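Local coordinates for protein putative glycoside hydrolase (Bacteroides thetaiotaomicron VPI-5482, PDB 3HBZ) that binds calcium and sodium ions and may, as a putative glycoside hydrolase, play a role in carbohydrate metabolism, at residues 33-38 and 89-94; 22-27 and 202-207. All blocks are in the same frame, centred on the assembly; numbering follows the deposited sequence. Where two conformers were deposited one is given.

Interaction 1 lies within the N-terminal sheet, where strands 32-36 and 84-92 run parallel. Interaction 2 joins the loop before strand 27-28 of that sheet to residues 202-207 of the putative carbohydrate metabolism domain. Their centres are 10 Å apart. They meet directly: Thr23 N lies 2.8 Å from Phe36 O, and Ile27 N lies 3.0 Å from Asn34 O, both probable backbone hydrogen bonds. The Phe36 side chain touches Ile92 in interaction 1 and Thr23, Thr24 and Ile27 of interaction 2. Both contacts lie away from the annotated metal sites. The side chain of Ile92 is about 12 Å from a bound sodium ion.

Interaction 1: 33-38 and 89-94; sequences INIFVG and VSVIDT
Ile92 packs beside the ring of Phe36 while their strands pair in parallel. Its CB lies 3.7 Å from Phe36 CD2, and CG2 meets the same ring carbon. CG1 sits anti to the carbonyl carbon (chi1 -53°), which carries it over the rim of the ring near CE2, 4.3 Å from the Phe36 ring centroid, an off-centre CH-pi contact. CD1 ends 3.8 Å from Asn34 ND2. The amide of Asn34 thus meets the tip of Ile92, and the ring of Phe36 meets its base and middle.

The other side of the sheet carries Ile33, Ile35, Val89 and Val91. There Ile35 CD1 crosses to Val89 CG1 at 3.7 Å. Ile33 and Val89 lie side by side.

Four nearly straight backbone bonds join the strands. Ser90 N donates to Ile33 O, and Ile35 N to Ser90 O. Ile92 N then donates to Ile35 O at 2.8 Å, and Val37 N to Ile92 O. One water links Ile33 O to Ser90 OG. Farther along, Asp93 CB touches Val37 CG2, while its OD1 forms a salt bridge with Lys121. The alternation of bonds is that of a parallel pair within the mixed N-terminal sheet.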
ATOM      1  N   ILE A  33     -11.741  -4.010   6.157  1.00 26.00           N
ATOM      2  CA  ILE A  33     -11.336  -2.832   6.930  1.00 27.25           C
ATOM      3  C   ILE A  33     -10.187  -3.214   7.873  1.00 27.16           C
ATOM      4  O   ILE A  33     -10.265  -4.239   8.525  1.00 29.34           O
ATOM      5  CB  ILE A  33     -12.469  -2.296   7.752  1.00 24.24           C
ATOM      6  CG1 ILE A  33     -13.708  -2.082   6.861  1.00 28.73           C
ATOM      7  CG2 ILE A  33     -12.029  -0.954   8.460  1.00 25.33           C
ATOM      8  CD1 ILE A  33     -14.851  -1.339   7.476  1.00 24.82           C
ATOM      9  N   ASN A  34      -9.114  -2.408   7.890  1.00 26.82           N
ATOM     10  CA  ASN A  34      -8.019  -2.532   8.858  1.00 27.11           C
ATOM     11  C   ASN A  34      -8.050  -1.280   9.728  1.00 27.33           C
ATOM     12  O   ASN A  34      -7.951  -0.154   9.229  1.00 24.43           O
ATOM     13  CB  ASN A  34      -6.637  -2.686   8.180  1.00 29.11           C
ATOM     14  CG  ASN A  34      -6.356  -4.135   7.674  1.00 29.96           C
ATOM     15  OD1 ASN A  34      -7.022  -4.622   6.790  1.00 41.16           O
ATOM     16  ND2 ASN A  34      -5.394  -4.802   8.272  1.00 41.11           N
ATOM     17  N   ILE A  35      -8.224  -1.497  11.020  1.00 23.82           N
ATOM     18  CA  ILE A  35      -8.313  -0.455  12.033  1.00 25.92           C
ATOM     19  C   ILE A  35      -6.997  -0.509  12.827  1.00 26.82           C
ATOM     20  O   ILE A  35      -6.558  -1.576  13.204  1.00 25.06           O
ATOM     21  CB  ILE A  35      -9.472  -0.770  13.000  1.00 27.07           C
ATOM     22  CG1 ILE A  35     -10.810  -0.771  12.222  1.00 29.60           C
ATOM     23  CG2 ILE A  35      -9.515   0.246  14.164  1.00 25.32           C
ATOM     24  CD1 ILE A  35     -12.039  -1.289  12.987  1.00 24.04           C
ATOM     25  N   PHE A  36      -6.361   0.631  13.053  1.00 27.80           N
ATOM     26  CA  PHE A  36      -5.074   0.673  13.756  1.00 27.77           C
ATOM     27  C   PHE A  36      -5.178   1.369  15.124  1.00 25.99           C
ATOM     28  O   PHE A  36      -5.616   2.526  15.217  1.00 22.37           O
ATOM     29  CB  PHE A  36      -4.007   1.402  12.907  1.00 29.51           C
ATOM     30  CG  PHE A  36      -3.718   0.735  11.574  1.00 26.31           C
ATOM     31  CD1 PHE A  36      -4.572   0.926  10.498  1.00 34.02           C
ATOM     32  CD2 PHE A  36      -2.611  -0.067  11.406  1.00 28.55           C
ATOM     33  CE1 PHE A  36      -4.309   0.355   9.289  1.00 30.67           C
ATOM     34  CE2 PHE A  36      -2.339  -0.654  10.164  1.00 29.08           C
ATOM     35  CZ  PHE A  36      -3.208  -0.469   9.131  1.00 30.25           C
ATOM     36  N   VAL A  37      -4.733   0.672  16.173  1.00 25.12           N
ATOM     37  CA  VAL A  37      -4.729   1.227  17.522  1.00 25.49           C
ATOM     38  C   VAL A  37      -3.330   1.107  18.134  1.00 24.30           C
ATOM     39  O   VAL A  37      -2.491   0.350  17.651  1.00 25.26           O
ATOM     40  CB  VAL A  37      -5.789   0.519  18.401  1.00 25.40           C
ATOM     41  CG1 VAL A  37      -7.130   0.623  17.738  1.00 26.60           C
ATOM     42  CG2 VAL A  37      -5.421  -0.955  18.648  1.00 24.10           C
ATOM     43  N   GLY A  38      -3.068   1.869  19.185  1.00 25.37           N
ATOM     44  CA  GLY A  38      -1.762   1.836  19.832  1.00 27.17           C
ATOM     45  C   GLY A  38      -1.478   0.499  20.504  1.00 29.56           C
ATOM     46  O   GLY A  38      -2.375  -0.114  21.096  1.00 27.47           O
ATOM     47  N   VAL A  89     -13.221  -7.385   9.119  1.00 26.95           N
ATOM     48  CA  VAL A  89     -12.740  -6.243   9.858  1.00 24.18           C
ATOM     49  C   VAL A  89     -11.707  -6.718  10.866  1.00 24.92           C
ATOM     50  O   VAL A  89     -11.997  -7.582  11.706  1.00 24.94           O
ATOM     51  CB  VAL A  89     -13.881  -5.527  10.560  1.00 27.73           C
ATOM     52  CG1 VAL A  89     -13.354  -4.324  11.442  1.00 22.20           C
ATOM     53  CG2 VAL A  89     -14.928  -5.038   9.498  1.00 20.64           C
ATOM     54  N   SER A  90     -10.506  -6.161  10.733  1.00 23.30           N
ATOM     55  CA  SER A  90      -9.348  -6.538  11.499  1.00 23.80           C
ATOM     56  C   SER A  90      -8.844  -5.322  12.265  1.00 23.85           C
ATOM     57  O   SER A  90      -8.961  -4.161  11.790  1.00 25.27           O
ATOM     58  CB  SER A  90      -8.239  -7.027  10.556  1.00 24.86           C
ATOM     59  OG  SER A  90      -8.607  -8.177   9.831  1.00 30.68           O
ATOM     60  N   VAL A  91      -8.292  -5.592  13.439  1.00 23.92           N
ATOM     61  CA  VAL A  91      -7.642  -4.567  14.263  1.00 26.61           C
ATOM     62  C   VAL A  91      -6.157  -4.901  14.392  1.00 25.88           C
ATOM     63  O   VAL A  91      -5.805  -6.016  14.740  1.00 25.88           O
ATOM     64  CB  VAL A  91      -8.283  -4.463  15.676  1.00 28.18           C
ATOM     65  CG1 VAL A  91      -7.474  -3.495  16.570  1.00 19.64           C
ATOM     66  CG2 VAL A  91      -9.733  -3.950  15.541  1.00 20.97           C
ATOM     67  N   ILE A  92      -5.317  -3.926  14.077  1.00 22.69           N
ATOM     68  CA  ILE A  92      -3.866  -4.037  14.186  1.00 24.91           C
ATOM     69  C   ILE A  92      -3.474  -3.271  15.439  1.00 23.58           C
ATOM     70  O   ILE A  92      -3.679  -2.059  15.512  1.00 24.18           O
ATOM     71  CB  ILE A  92      -3.155  -3.383  12.973  1.00 26.69           C
ATOM     72  CG1 ILE A  92      -3.687  -3.916  11.627  1.00 31.44           C
ATOM     73  CG2 ILE A  92      -1.675  -3.572  13.079  1.00 23.66           C
ATOM     74  CD1 ILE A  92      -3.436  -5.348  11.457  1.00 30.56           C
ATOM     75  N   ASP A  93      -2.961  -3.975  16.432  1.00 25.44           N
ATOM     76  CA  ASP A  93      -2.571  -3.353  17.703  1.00 26.97           C
ATOM     77  C   ASP A  93      -1.077  -3.509  17.995  1.00 27.04           C
ATOM     78  O   ASP A  93      -0.675  -3.461  19.149  1.00 27.08           O
ATOM     79  CB  ASP A  93      -3.374  -3.960  18.879  1.00 26.46           C
ATOM     80  CG  ASP A  93      -3.065  -5.436  19.093  1.00 32.29           C
ATOM     81  OD1 ASP A  93      -2.695  -6.108  18.103  1.00 31.55           O
ATOM     82  OD2 ASP A  93      -3.187  -5.922  20.234  1.00 39.48           O
ATOM     83  N   THR A  94      -0.280  -3.698  16.956  1.00 24.14           N
ATOM     84  CA  THR A  94       1.135  -3.962  17.096  1.00 25.06           C
ATOM     85  C   THR A  94       1.919  -2.866  16.373  1.00 24.92           C
ATOM     86  O   THR A  94       1.365  -2.080  15.634  1.00 22.15           O
ATOM     87  CB  THR A  94       1.509  -5.337  16.482  1.00 23.33           C
ATOM     88  OG1 THR A  94       0.935  -5.435  15.182  1.00 28.95           O
ATOM     89  CG2 THR A  94       0.985  -6.458  17.357  1.00 24.51           C
TER
HETATM   90  O   HOH W   1      -9.474  -7.179   7.383  1.00 28.34           O
HETATM   91  O   HOH W   2      -0.993  -0.396  15.330  1.00 32.71           O

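Interaction 2: 22-27 and 202-207. With ACT (acetate ion), chain H.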
HETATM    1  N   MSE A  22      -7.488   6.058  17.314  1.00 29.47           N
HETATM    2  CA  MSE A  22      -6.914   5.258  16.224  1.00 27.27           C
HETATM    3  C   MSE A  22      -5.607   5.950  15.834  1.00 27.58           C
HETATM    4  O   MSE A  22      -5.470   7.152  16.003  1.00 27.03           O
HETATM    5  CB  MSE A  22      -7.909   5.158  15.082  1.00 25.77           C
HETATM    6  CG  MSE A  22      -9.086   4.274  15.467  1.00 24.08           C
HETATM    7 SE   MSE A  22     -10.337   4.008  14.054  0.75 23.63          SE
HETATM    8  CE  MSE A  22     -10.786   5.825  13.633  1.00 25.76           C
ATOM      9  N   THR A  23      -4.614   5.187  15.403  1.00 27.10           N
ATOM     10  CA  THR A  23      -3.281   5.763  15.216  1.00 25.03           C
ATOM     11  C   THR A  23      -3.183   6.368  13.821  1.00 25.13           C
ATOM     12  O   THR A  23      -2.302   7.177  13.562  1.00 27.10           O
ATOM     13  CB  THR A  23      -2.212   4.727  15.420  1.00 24.28           C
ATOM     14  OG1 THR A  23      -2.394   3.713  14.422  1.00 23.93           O
ATOM     15  CG2 THR A  23      -2.299   4.123  16.886  1.00 22.64           C
ATOM     16  N   THR A  24      -4.106   5.978  12.946  1.00 24.76           N
ATOM     17  CA  THR A  24      -4.178   6.439  11.542  1.00 23.36           C
ATOM     18  C   THR A  24      -5.567   6.095  11.047  1.00 26.13           C
ATOM     19  O   THR A  24      -6.270   5.349  11.707  1.00 25.63           O
ATOM     20  CB  THR A  24      -3.111   5.769  10.645  1.00 27.07           C
ATOM     21  OG1 THR A  24      -3.095   6.386   9.333  1.00 25.24           O
ATOM     22  CG2 THR A  24      -3.350   4.243  10.535  1.00 22.76           C
ATOM     23  N   SER A  25      -5.991   6.650   9.912  1.00 26.95           N
ATOM     24  CA  SER A  25      -7.316   6.352   9.396  1.00 27.33           C
ATOM     25  C   SER A  25      -7.490   4.896   9.013  1.00 25.56           C
ATOM     26  O   SER A  25      -6.613   4.276   8.447  1.00 28.29           O
ATOM     27  CB  SER A  25      -7.616   7.191   8.164  1.00 28.90           C
ATOM     28  OG  SER A  25      -7.710   8.526   8.565  1.00 39.69           O
ATOM     29  N   PRO A  26      -8.673   4.362   9.252  1.00 28.61           N
ATOM     30  CA  PRO A  26      -8.942   2.989   8.822  1.00 28.81           C
ATOM     31  C   PRO A  26      -8.758   2.830   7.333  1.00 28.00           C
ATOM     32  O   PRO A  26      -9.060   3.736   6.606  1.00 28.02           O
ATOM     33  CB  PRO A  26     -10.407   2.773   9.201  1.00 31.91           C
ATOM     34  CG  PRO A  26     -10.665   3.732  10.284  1.00 28.76           C
ATOM     35  CD  PRO A  26      -9.749   4.908  10.099  1.00 26.92           C
ATOM     36  N   ILE A  27      -8.234   1.686   6.908  1.00 24.36           N
ATOM     37  CA  ILE A  27      -8.000   1.420   5.518  1.00 27.64           C
ATOM     38  C   ILE A  27      -9.141   0.504   5.053  1.00 27.00           C
ATOM     39  O   ILE A  27      -9.264  -0.671   5.475  1.00 24.87           O
ATOM     40  CB  ILE A  27      -6.615   0.763   5.255  1.00 27.36           C
ATOM     41  CG1 ILE A  27      -5.531   1.783   5.635  1.00 29.06           C
ATOM     42  CG2 ILE A  27      -6.526   0.334   3.774  1.00 19.90           C
ATOM     43  CD1 ILE A  27      -4.103   1.229   5.658  1.00 20.66           C
ATOM     44  N   PHE A 202       1.052   6.946   1.033  1.00 26.52           N
ATOM     45  CA  PHE A 202       2.280   6.397   1.582  1.00 25.85           C
ATOM     46  C   PHE A 202       2.396   6.651   3.070  1.00 26.87           C
ATOM     47  O   PHE A 202       2.423   7.813   3.535  1.00 26.15           O
ATOM     48  CB  PHE A 202       3.501   7.064   0.918  1.00 27.44           C
ATOM     49  CG  PHE A 202       3.600   6.861  -0.588  1.00 29.10           C
ATOM     50  CD1 PHE A 202       3.454   5.602  -1.159  1.00 28.88           C
ATOM     51  CD2 PHE A 202       3.913   7.942  -1.424  1.00 24.04           C
ATOM     52  CE1 PHE A 202       3.588   5.400  -2.547  1.00 27.72           C
ATOM     53  CE2 PHE A 202       4.071   7.741  -2.819  1.00 30.22           C
ATOM     54  CZ  PHE A 202       3.909   6.485  -3.378  1.00 27.07           C
ATOM     55  N   GLY A 203       2.513   5.561   3.818  1.00 27.10           N
ATOM     56  CA  GLY A 203       3.059   5.605   5.185  1.00 24.85           C
ATOM     57  C   GLY A 203       2.108   5.096   6.247  1.00 26.90           C
ATOM     58  O   GLY A 203       0.903   5.280   6.121  1.00 25.86           O
ATOM     59  N   LEU A 204       2.661   4.500   7.304  1.00 24.56           N
ATOM     60  CA  LEU A 204       1.909   4.158   8.483  1.00 25.73           C
ATOM     61  C   LEU A 204       2.731   4.588   9.706  1.00 24.91           C
ATOM     62  O   LEU A 204       3.940   4.840   9.595  1.00 24.01           O
ATOM     63  CB  LEU A 204       1.607   2.661   8.517  1.00 24.10           C
ATOM     64  CG  LEU A 204       0.543   2.138   7.517  1.00 27.84           C
ATOM     65  CD1 LEU A 204       0.428   0.571   7.594  1.00 28.90           C
ATOM     66  CD2 LEU A 204      -0.787   2.812   7.748  1.00 25.42           C
ATOM     67  N   PRO A 205       2.089   4.676  10.872  1.00 24.48           N
ATOM     68  CA  PRO A 205       2.825   5.181  12.046  1.00 25.95           C
ATOM     69  C   PRO A 205       3.994   4.277  12.450  1.00 25.56           C
ATOM     70  O   PRO A 205       3.880   3.052  12.347  1.00 22.40           O
ATOM     71  CB  PRO A 205       1.754   5.235  13.131  1.00 27.72           C
ATOM     72  CG  PRO A 205       0.488   5.415  12.364  1.00 28.17           C
ATOM     73  CD  PRO A 205       0.656   4.541  11.153  1.00 23.73           C
ATOM     74  N   PHE A 206       5.119   4.897  12.834  1.00 23.60           N
ATOM     75  CA  PHE A 206       6.355   4.179  13.209  1.00 24.62           C
ATOM     76  C   PHE A 206       6.968   4.889  14.405  1.00 24.34           C
ATOM     77  O   PHE A 206       7.109   6.119  14.389  1.00 23.34           O
ATOM     78  CB  PHE A 206       7.324   4.172  12.013  1.00 27.61           C
ATOM     79  CG  PHE A 206       8.536   3.295  12.219  1.00 22.25           C
ATOM     80  CD1 PHE A 206       8.402   1.921  12.378  1.00 28.57           C
ATOM     81  CD2 PHE A 206       9.820   3.863  12.274  1.00 29.43           C
ATOM     82  CE1 PHE A 206       9.533   1.108  12.599  1.00 25.79           C
ATOM     83  CE2 PHE A 206      10.938   3.083  12.474  1.00 30.58           C
ATOM     84  CZ  PHE A 206      10.796   1.675  12.656  1.00 21.75           C
ATOM     85  N   ARG A 207       7.286   4.147  15.465  1.00 25.94           N
ATOM     86  CA  ARG A 207       7.715   4.775  16.727  0.55 27.11           C
ATOM     87  C   ARG A 207       9.196   4.542  17.071  1.00 26.84           C
ATOM     88  O   ARG A 207       9.589   4.651  18.209  1.00 25.06           O
ATOM     89  CB  ARG A 207       6.812   4.337  17.900  0.55 27.50           C
ATOM     90  CG  ARG A 207       5.327   4.687  17.725  0.55 27.94           C
ATOM     91  CD  ARG A 207       4.479   4.164  18.893  0.55 18.82           C
ATOM     92  NE  ARG A 207       3.043   4.136  18.542  0.55 32.48           N
ATOM     93  CZ  ARG A 207       2.062   4.803  19.159  0.55 27.15           C
ATOM     94  NH1 ARG A 207       2.316   5.588  20.187  0.55 22.27           N
ATOM     95  NH2 ARG A 207       0.801   4.678  18.745  0.55 26.50           N
TER
HETATM   96  C   ACT H   7       6.452   0.720  15.316  1.00 49.09           C
HETATM   97  O   ACT H   7       6.768   1.646  15.978  1.00 47.53           O
HETATM   98  OXT ACT H   7       5.241   0.936  14.985  1.00 54.16           O
HETATM   99  CH3 ACT H   7       7.445  -0.439  14.950  1.00 52.57           C
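A loop of the N-terminal sheet region meets segment 202-207, which carries part of strand 200-205 of the putative carbohydrate metabolism domain. The contact is van der Waals packing, largely of side chains, with the backbone carbonyl Thr23 O taking part. Pro205 fits against Thr23 and Thr24. Its ring carbon CG approaches Thr23 O to 3.5 Å and lies 3.9 Å from Thr23 OG1. The next ring carbon, Pro205 CD, sits 4.0 Å from Thr24 CB. The proline ring and the Thr24 side chain cross at about a right angle. A glycine in place of Pro205 removes the ring carbons and would probably open a gap beside Thr23 O and Thr24 CB.

Thr24 CG2 lies between its backbone N and carbonyl carbon, with OG1 on the far side from N (chi1 -172°). From there the methyl meets Leu204 CD2 at 4.0 Å. Ile27 CD1 reaches the same leucine methyl at 4.2 Å. At the other end, in one of the two conformers of Arg207, Thr23 CG2 stands at the edge of the guanidinium, in its plane, 3.7 Å from NH2. That chain is extended from CG to NE, and its NH1 donates to Thr302 O.

An acetate, probably from the crystallisation liquor, accepts a bond from Arg207 N to its O at 2.6 Å. Its methyl lies 3.5 Å from Phe206 CE1, and Leu96 N also binds this ion.

Alongside the loop, strand 32-36 presents Phe36 to Thr23, Thr24 and Ile27. Strand 306-313 pairs antiparallel with strand 200-205, and its Asn307 and Val308 touch Pro205 and Phe206.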